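Beta-glucoside phosphorylase BglX (Unidentified, PDB 5VQE) probably cleaves beta-glucosides by phosphorolysis, as a glycoside hydrolase family 3 beta-glucoside phosphorylase. Local coordinates at residues Ala118-Ser123 / Pro169-Arg174. Sequence-based numbering, arbitrary orientation.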
# COMPACT_ATOMS: atom_id res chain seq x y z
N ALA A 118 -1.78 11.33 -10.29
CA ALA A 118 -2.56 12.40 -10.91
C ALA A 118 -1.72 13.64 -11.19
O ALA A 118 -2.07 14.43 -12.08
CB ALA A 118 -3.75 12.76 -10.01
N THR A 119 -0.62 13.86 -10.45
CA THR A 119 0.29 14.94 -10.82
C THR A 119 0.95 14.68 -12.16
O THR A 119 1.40 15.63 -12.81
CB THR A 119 1.39 15.15 -9.77
OG1 THR A 119 2.39 14.13 -9.88
CG2 THR A 119 0.84 15.18 -8.34
N ASP A 120 1.00 13.42 -12.59
CA ASP A 120 1.72 12.98 -13.79
C ASP A 120 3.16 13.49 -13.82
O ASP A 120 3.74 13.70 -14.89
CB ASP A 120 0.98 13.38 -15.07
CG ASP A 120 1.34 12.50 -16.25
OD1 ASP A 120 1.72 11.32 -16.02
OD2 ASP A 120 1.26 12.97 -17.40
N ASP A 121 3.75 13.67 -12.65
CA ASP A 121 5.15 14.08 -12.54
C ASP A 121 5.88 13.05 -11.69
O ASP A 121 5.65 12.95 -10.49
CB ASP A 121 5.26 15.47 -11.91
CG ASP A 121 6.68 15.98 -11.90
OD1 ASP A 121 7.62 15.16 -12.06
OD2 ASP A 121 6.85 17.21 -11.75
N GLU A 122 6.80 12.30 -12.31
CA GLU A 122 7.49 11.26 -11.57
C GLU A 122 8.33 11.83 -10.43
O GLU A 122 8.64 11.11 -9.48
CB GLU A 122 8.36 10.42 -12.51
CG GLU A 122 9.45 11.17 -13.20
CD GLU A 122 10.06 10.35 -14.32
OE1 GLU A 122 11.07 9.66 -14.06
OE2 GLU A 122 9.50 10.36 -15.44
N SER A 123 8.68 13.12 -10.48
CA SER A 123 9.34 13.71 -9.32
C SER A 123 8.46 13.64 -8.08
O SER A 123 8.97 13.55 -6.96
CB SER A 123 9.74 15.16 -9.61
OG SER A 123 8.60 16.01 -9.62
N PRO A 169 -0.13 1.19 -17.65
CA PRO A 169 1.15 0.55 -17.32
C PRO A 169 2.37 1.45 -17.48
O PRO A 169 3.30 1.36 -16.69
CB PRO A 169 1.19 -0.63 -18.30
CG PRO A 169 -0.23 -0.98 -18.47
CD PRO A 169 -0.98 0.32 -18.48
N GLU A 170 2.39 2.32 -18.49
CA GLU A 170 3.58 3.15 -18.68
C GLU A 170 3.75 4.14 -17.54
O GLU A 170 4.87 4.39 -17.09
CB GLU A 170 3.51 3.85 -20.04
CG GLU A 170 3.40 2.87 -21.22
CD GLU A 170 4.47 1.78 -21.18
OE1 GLU A 170 5.66 2.12 -21.11
OE2 GLU A 170 4.10 0.58 -21.21
N ARG A 171 2.64 4.69 -17.02
CA ARG A 171 2.74 5.60 -15.88
C ARG A 171 3.12 4.84 -14.61
O ARG A 171 3.92 5.34 -13.80
CB ARG A 171 1.43 6.36 -15.70
CG ARG A 171 1.48 7.37 -14.57
CD ARG A 171 0.25 8.30 -14.50
NE ARG A 171 0.04 9.07 -15.72
CZ ARG A 171 -0.92 8.84 -16.62
NH1 ARG A 171 -1.78 7.84 -16.46
NH2 ARG A 171 -1.01 9.61 -17.69
N ILE A 172 2.57 3.64 -14.42
CA ILE A 172 2.95 2.82 -13.27
C ILE A 172 4.46 2.60 -13.27
O ILE A 172 5.12 2.72 -12.23
CB ILE A 172 2.18 1.49 -13.28
CG1 ILE A 172 0.68 1.75 -13.09
CG2 ILE A 172 2.68 0.56 -12.19
CD1 ILE A 172 -0.21 0.63 -13.58
N ILE A 173 5.02 2.24 -14.43
CA ILE A 173 6.46 2.01 -14.53
C ILE A 173 7.23 3.27 -14.16
O ILE A 173 8.18 3.22 -13.37
CB ILE A 173 6.83 1.51 -15.95
CG1 ILE A 173 6.25 0.11 -16.19
CG2 ILE A 173 8.34 1.51 -16.17
CD1 ILE A 173 6.33 -0.38 -17.63
N ARG A 174 6.83 4.42 -14.72
CA ARG A 174 7.53 5.68 -14.42
C ARG A 174 7.50 5.97 -12.93
O ARG A 174 8.53 6.29 -12.32
CB ARG A 174 6.88 6.85 -15.16
CG ARG A 174 6.98 6.84 -16.66
CD ARG A 174 6.73 8.25 -17.22
NE ARG A 174 5.36 8.74 -17.08
CZ ARG A 174 4.35 8.40 -17.88
NH1 ARG A 174 4.53 7.53 -18.87
NH2 ARG A 174 3.14 8.93 -17.67
O HOH W 1 4.83 10.63 -15.52
O HOH W 2 10.98 7.18 -13.47
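Asp120 meets Arg171 and Arg174 in a salt-bridge network at the surface of the family 3 TIM-barrel-type domain, where the turn between helices 113-119 and 122-138 faces the first turns of helix 169-184. The turn starts at Thr119, whose OG1 accepts from Asp121 N to close an ST turn. Asp120 has just left the helix with positive phi, and its CG stands anti to the backbone N (chi1 -156°), carrying the carboxylate across to the arginines. There one oxygen does the work. Arg171 NE comes down on Asp120 OD1 from above the carboxylate plane at 2.8 Å, nearly straight at 173°, while Arg174 NH2 takes the syn lone pair of Asp120 OD1 at 3.2 Å. Both guanidiniums present their edges, and Arg174 lays one face over Arg171 CA, 3.7 Å from the plane. With an alanine here in place of the aspartate, the two guanidiniums are likely to lose their shared counter-charge and be freer to swing. Asp121 turns from the contact to N-cap helix 122-138, its OD1 gripped by Ser123 N and Ser123 OG from the same face. Glu122 then reaches back: its OE2 packs against Arg174 CD at 3.9 Å, while its OE1 forms a salt bridge with Arg181, farther along helix 169-184. A water completes the crossing, donating to Glu122 OE1 at 2.6 Å and to Arg174 O at 2.8 Å.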